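Amidohydrolase (Xanthomonas campestris pv. campestris, PDB 4DZH) probably deaminates adenosine-type substrates such as 5'-methylthioadenosine, as a zinc-binding TIM-barrel enzyme of the amidohydrolase superfamily. Local coordinates at residues V159-I164 with G182-Q187; E176-A181 with T196-H201. All blocks are in the same frame, centred on the assembly; numbering follows the deposited sequence.

Contact 1. Residues V159-I164 with G182-Q187. With ZN (zinc ion), chain H.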
loop_
_atom_site.group_PDB
_atom_site.type_symbol
_atom_site.label_atom_id
_atom_site.label_comp_id
_atom_site.label_asym_id
_atom_site.label_seq_id
_atom_site.Cartn_x
_atom_site.Cartn_y
_atom_site.Cartn_z
ATOM N N VAL A 159 -8.779 7.901 24.037
ATOM C CA VAL A 159 -7.953 6.883 24.695
ATOM C C VAL A 159 -8.851 5.914 25.418
ATOM O O VAL A 159 -9.682 6.317 26.243
ATOM C CB VAL A 159 -6.964 7.525 25.689
ATOM C CG1 VAL A 159 -6.193 6.441 26.448
ATOM C CG2 VAL A 159 -5.991 8.428 24.945
ATOM N N GLY A 160 -8.712 4.640 25.084
ATOM C CA GLY A 160 -9.595 3.659 25.701
ATOM C C GLY A 160 -9.067 3.022 26.972
ATOM O O GLY A 160 -7.881 2.661 27.054
ATOM N N ALA A 161 -9.967 2.814 27.927
ATOM C CA ALA A 161 -9.658 2.103 29.151
ATOM C C ALA A 161 -10.072 0.647 28.925
ATOM O O ALA A 161 -11.258 0.330 28.774
ATOM C CB ALA A 161 -10.470 2.725 30.337
ATOM N N VAL A 162 -9.082 -0.234 28.832
ATOM C CA VAL A 162 -9.358 -1.653 28.588
ATOM C C VAL A 162 -10.198 -2.297 29.699
ATOM O O VAL A 162 -9.897 -2.121 30.901
ATOM C CB VAL A 162 -8.027 -2.470 28.444
ATOM C CG1 VAL A 162 -8.315 -3.960 28.291
ATOM C CG2 VAL A 162 -7.181 -1.981 27.277
ATOM N N ILE A 163 -11.229 -3.045 29.298
ATOM C CA ILE A 163 -11.964 -3.876 30.233
ATOM C C ILE A 163 -11.873 -5.326 29.717
ATOM O O ILE A 163 -12.198 -5.592 28.553
ATOM C CB ILE A 163 -13.456 -3.482 30.287
ATOM C CG1 ILE A 163 -13.625 -2.017 30.686
ATOM C CG2 ILE A 163 -14.246 -4.453 31.189
ATOM C CD1 ILE A 163 -13.116 -1.697 32.137
ATOM N N ILE A 164 -11.450 -6.270 30.562
ATOM C CA ILE A 164 -11.311 -7.661 30.124
ATOM C C ILE A 164 -11.446 -8.542 31.373
ATOM O O ILE A 164 -11.190 -8.086 32.498
ATOM C CB ILE A 164 -9.959 -7.848 29.339
ATOM C CG1 ILE A 164 -9.907 -9.193 28.615
ATOM C CG2 ILE A 164 -8.732 -7.642 30.218
ATOM C CD1 ILE A 164 -8.720 -9.311 27.691
ATOM N N GLY A 182 -12.304 4.730 35.548
ATOM C CA GLY A 182 -12.863 5.913 36.174
ATOM C C GLY A 182 -11.809 6.967 36.435
ATOM O O GLY A 182 -12.061 8.166 36.262
ATOM N N GLU A 183 -10.616 6.534 36.830
ATOM C CA GLU A 183 -9.534 7.489 37.078
ATOM C C GLU A 183 -9.132 8.187 35.771
ATOM O O GLU A 183 -8.865 9.389 35.751
ATOM C CB GLU A 183 -8.319 6.802 37.703
ATOM C CG GLU A 183 -8.537 6.351 39.162
ATOM C CD GLU A 183 -7.433 5.423 39.681
ATOM O OE1 GLU A 183 -6.284 5.494 39.181
ATOM O OE2 GLU A 183 -7.723 4.612 40.597
ATOM N N LEU A 184 -9.135 7.437 34.674
ATOM C CA LEU A 184 -8.732 7.990 33.394
ATOM C C LEU A 184 -9.725 9.053 32.975
ATOM O O LEU A 184 -9.343 10.143 32.556
ATOM C CB LEU A 184 -8.660 6.885 32.331
ATOM C CG LEU A 184 -8.153 7.349 30.961
ATOM C CD1 LEU A 184 -6.642 7.653 30.957
ATOM C CD2 LEU A 184 -8.539 6.324 29.863
ATOM N N HIS A 185 -11.006 8.737 33.070
ATOM C CA HIS A 185 -12.037 9.702 32.719
ATOM C C HIS A 185 -11.971 10.992 33.553
ATOM O O HIS A 185 -12.046 12.087 32.997
ATOM C CB HIS A 185 -13.427 9.052 32.826
ATOM C CG HIS A 185 -14.548 10.044 32.785
ATOM N ND1 HIS A 185 -15.008 10.690 33.914
ATOM C CD2 HIS A 185 -15.272 10.533 31.747
ATOM C CE1 HIS A 185 -15.976 11.526 33.576
ATOM N NE2 HIS A 185 -16.149 11.456 32.267
ATOM N N ASP A 186 -11.819 10.862 34.869
ATOM C CA ASP A 186 -11.754 12.028 35.771
ATOM C C ASP A 186 -10.521 12.907 35.459
ATOM O O ASP A 186 -10.617 14.128 35.464
ATOM C CB ASP A 186 -11.742 11.562 37.233
ATOM C CG ASP A 186 -13.038 10.829 37.627
ATOM O OD1 ASP A 186 -14.019 10.859 36.832
ATOM O OD2 ASP A 186 -13.093 10.226 38.732
ATOM N N GLN A 187 -9.373 12.291 35.169
ATOM C CA GLN A 187 -8.133 13.033 34.887
ATOM C C GLN A 187 -8.271 13.886 33.626
ATOM O O GLN A 187 -7.685 14.985 33.520
ATOM C CB GLN A 187 -6.969 12.043 34.686
ATOM C CG GLN A 187 -5.576 12.670 34.703
ATOM C CD GLN A 187 -5.193 13.163 36.100
ATOM O OE1 GLN A 187 -5.871 12.857 37.086
ATOM N NE2 GLN A 187 -4.102 13.913 36.189
HETATM ZN ZN ZN H . -17.649 12.525 31.393
HETATM O O HOH W 1 -17.103 12.461 29.307
HETATM O O HOH W 2 -16.744 14.399 31.049
HETATM O O HOH W 3 -19.111 13.043 32.979
#

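Contact 2. Residues E176-A181 with T196-H201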
loop_
_atom_site.group_PDB
_atom_site.type_symbol
_atom_site.label_atom_id
_atom_site.label_comp_id
_atom_site.label_asym_id
_atom_site.label_seq_id
_atom_site.Cartn_x
_atom_site.Cartn_y
_atom_site.Cartn_z
ATOM N N GLU A 176 -10.587 -3.413 39.664
ATOM C CA GLU A 176 -9.412 -2.626 39.319
ATOM C C GLU A 176 -9.527 -2.089 37.885
ATOM O O GLU A 176 -9.202 -0.934 37.667
ATOM C CB GLU A 176 -8.104 -3.382 39.538
ATOM C CG GLU A 176 -6.846 -2.517 39.455
ATOM C CD GLU A 176 -5.591 -3.288 39.797
ATOM O OE1 GLU A 176 -5.726 -4.447 40.276
ATOM O OE2 GLU A 176 -4.476 -2.741 39.581
ATOM N N TYR A 177 -10.023 -2.884 36.942
ATOM C CA TYR A 177 -10.128 -2.383 35.571
ATOM C C TYR A 177 -11.070 -1.184 35.543
ATOM O O TYR A 177 -10.789 -0.160 34.898
ATOM C CB TYR A 177 -10.646 -3.466 34.598
ATOM C CG TYR A 177 -9.559 -4.437 34.114
ATOM C CD1 TYR A 177 -8.627 -4.061 33.141
ATOM C CD2 TYR A 177 -9.497 -5.757 34.614
ATOM C CE1 TYR A 177 -7.628 -4.951 32.716
ATOM C CE2 TYR A 177 -8.513 -6.652 34.173
ATOM C CZ TYR A 177 -7.593 -6.252 33.225
ATOM O OH TYR A 177 -6.606 -7.123 32.771
ATOM N N PHE A 178 -12.191 -1.297 36.233
ATOM C CA PHE A 178 -13.129 -0.187 36.239
ATOM C C PHE A 178 -12.622 1.014 37.070
ATOM O O PHE A 178 -12.928 2.149 36.716
ATOM C CB PHE A 178 -14.536 -0.650 36.650
ATOM C CG PHE A 178 -15.246 -1.443 35.560
ATOM C CD1 PHE A 178 -15.891 -0.789 34.513
ATOM C CD2 PHE A 178 -15.253 -2.841 35.582
ATOM C CE1 PHE A 178 -16.539 -1.510 33.508
ATOM C CE2 PHE A 178 -15.925 -3.585 34.588
ATOM C CZ PHE A 178 -16.574 -2.926 33.560
ATOM N N ALA A 179 -11.827 0.772 38.120
ATOM C CA ALA A 179 -11.280 1.877 38.935
ATOM C C ALA A 179 -10.313 2.673 38.053
ATOM O O ALA A 179 -10.411 3.904 37.983
ATOM C CB ALA A 179 -10.562 1.342 40.160
ATOM N N ARG A 180 -9.397 1.973 37.376
ATOM C CA ARG A 180 -8.553 2.650 36.367
ATOM C C ARG A 180 -9.345 3.428 35.310
ATOM O O ARG A 180 -8.939 4.552 34.950
ATOM C CB ARG A 180 -7.593 1.704 35.633
ATOM C CG ARG A 180 -6.789 0.760 36.490
ATOM C CD ARG A 180 -5.608 1.398 37.112
ATOM N NE ARG A 180 -4.470 0.499 37.000
ATOM C CZ ARG A 180 -3.200 0.889 37.085
ATOM N NH1 ARG A 180 -2.915 2.175 37.305
ATOM N NH2 ARG A 180 -2.214 -0.009 36.958
ATOM N N ALA A 181 -10.399 2.822 34.747
ATOM C CA ALA A 181 -11.206 3.527 33.751
ATOM C C ALA A 181 -11.760 4.818 34.334
ATOM O O ALA A 181 -11.659 5.895 33.721
ATOM C CB ALA A 181 -12.320 2.645 33.217
ATOM N N THR A 196 -11.768 10.243 26.565
ATOM C CA THR A 196 -11.643 8.876 27.033
ATOM C C THR A 196 -12.829 8.020 26.625
ATOM O O THR A 196 -13.938 8.528 26.427
ATOM C CB THR A 196 -11.473 8.807 28.558
ATOM O OG1 THR A 196 -12.649 9.310 29.220
ATOM C CG2 THR A 196 -10.229 9.616 28.999
ATOM N N ALA A 197 -12.580 6.718 26.497
ATOM C CA ALA A 197 -13.644 5.776 26.099
ATOM C C ALA A 197 -13.476 4.498 26.896
ATOM O O ALA A 197 -12.408 4.260 27.458
ATOM C CB ALA A 197 -13.501 5.436 24.597
ATOM N N PHE A 198 -14.540 3.697 26.992
ATOM C CA PHE A 198 -14.382 2.340 27.462
ATOM C C PHE A 198 -13.948 1.469 26.306
ATOM O O PHE A 198 -14.446 1.622 25.189
ATOM C CB PHE A 198 -15.693 1.830 28.017
ATOM C CG PHE A 198 -15.969 2.304 29.432
ATOM C CD1 PHE A 198 -15.350 1.678 30.520
ATOM C CD2 PHE A 198 -16.814 3.388 29.671
ATOM C CE1 PHE A 198 -15.589 2.119 31.822
ATOM C CE2 PHE A 198 -17.058 3.835 30.966
ATOM C CZ PHE A 198 -16.460 3.207 32.049
ATOM N N ALA A 199 -13.038 0.539 26.577
ATOM C CA ALA A 199 -12.572 -0.393 25.569
ATOM C C ALA A 199 -12.701 -1.838 26.052
ATOM O O ALA A 199 -11.688 -2.513 26.304
ATOM C CB ALA A 199 -11.120 -0.084 25.173
ATOM N N PRO A 200 -13.935 -2.332 26.163
ATOM C CA PRO A 200 -14.012 -3.776 26.404
ATOM C C PRO A 200 -13.323 -4.531 25.252
ATOM O O PRO A 200 -13.432 -4.157 24.068
ATOM C CB PRO A 200 -15.516 -4.037 26.433
ATOM C CG PRO A 200 -16.117 -2.961 25.532
ATOM C CD PRO A 200 -15.234 -1.730 25.852
ATOM N N HIS A 201 -12.551 -5.553 25.592
ATOM C CA HIS A 201 -11.646 -6.125 24.606
ATOM C C HIS A 201 -12.362 -6.789 23.415
ATOM O O HIS A 201 -12.116 -6.437 22.250
ATOM C CB HIS A 201 -10.632 -7.075 25.247
ATOM C CG HIS A 201 -9.837 -7.840 24.240
ATOM N ND1 HIS A 201 -10.073 -9.169 23.943
ATOM C CD2 HIS A 201 -8.849 -7.435 23.405
ATOM C CE1 HIS A 201 -9.252 -9.553 22.979
ATOM N NE2 HIS A 201 -8.490 -8.522 22.645
#

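Contact 1. Residues V159-I164 with G182-Q187
Leu184 lies over Val159 and Ala161, packing helix 174-188 onto strand 156-163 inside one beta-alpha-beta unit of the TIM barrel. The two short segments run nearly antiparallel, at 164°, with their axes 9.0 Å apart at closest, as expected for a helix returning across the outside of a parallel barrel sheet.

The apolar contact rests on one methyl. CG of Leu184 is anti to the backbone N (chi1 -176°), and its CD2 reaches between the two strand side chains, 4.1 Å from Val159 CG1 and 4.1 Å from Ala161 CB. Leu184 CD2 also comes to 3.8 Å from Val159 O, close to the backbone between Val159 and Ala161. Val159 and Leu184 cross at about a right angle, and Ala143 of helix 143-152 touches both.

The polar and metal bonds belong to the next residue, His185. His185 NE2 binds a zinc ion at 2.0 Å, together with Leu221 O and three waters, a site separate from the one made by His79, His81, His228 and Asp316. The second ring nitrogen is held too, which would steady the ring's rotation: His185 ND1 donates to Asp186 OD1 at 3.1 Å and 163°, on the anti side and tilted somewhat out of the carboxylate plane, but close to the plane of the imidazole.

Contact 2. Residues E176-A181 with T196-H201
Phe178 and Ala181 of helix 174-188 both meet the ring of Phe198, in the second half of a beta-alpha-beta unit of the TIM barrel: the helix packs here against strand 194-200, the strand that follows it. All three residues are buried, and the contact is wholly apolar.

Along the helix, Phe178 is the first residue to reach the strand. With chi1 at -74° the Phe178 ring swings toward the strand, and Phe178 CD1 lies 4.0 Å from Phe198 CE1. Phe178 CE1 is almost as near to Phe198 CE1, at 4.1 Å. Phe198 CE1 thus approaches the CD1-CE1 bond of Phe178 obliquely, and the two side chains cross at about a right angle. The strand residue has a similar first torsion, chi1 -80°, which brings the CD1-CE1 part of the Phe198 ring up to the helix. Tyr177 and Arg180, which flank Phe178 in sequence, bond instead to the loop leading into the helix, Tyr177 OH to Phe166 O and Thr168 OG1, and Arg180 NH2 to Trp170 O.

One turn after Phe178, Ala181 directs its methyl at the strand: Ala181 CB comes to 3.6 Å from Phe198 CE1 and 4.2 Å from Phe198 CD1. Phe198 CE1 thus meets both the Phe178 ring and the Ala181 methyl, which approach it from directions roughly at right angles.

Met223 and Leu217 also touch Phe198. Leu217, on helix 208-221, reaches Phe178 as well, Ile163 of strand 156-163 lies against Phe178, and Ala161 of that strand meets Ala181, so the aromatic pair sits where helices 174-188 and 208-221 meet strands 156-163 and 194-200.

The centres of contacts 1 and 2 lie about 4 Å apart, and both are made by helix 174-188. Along the chain the order is strand 156-163, the helix, then strand 194-200. The segments alternate: the earlier part of the helix, 176-181, packs on the later strand in contact 2, and the later part, 182-187, packs on the earlier strand in contact 1. The strands are parallel neighbours in the barrel sheet, joined by Ala161 N to Ala197 O at 2.9 Å and Ala161 O to Ala199 N at 2.8 Å, both probable hydrogen bonds. One helix thus covers two adjacent strands and also carries His185, a zinc ligand.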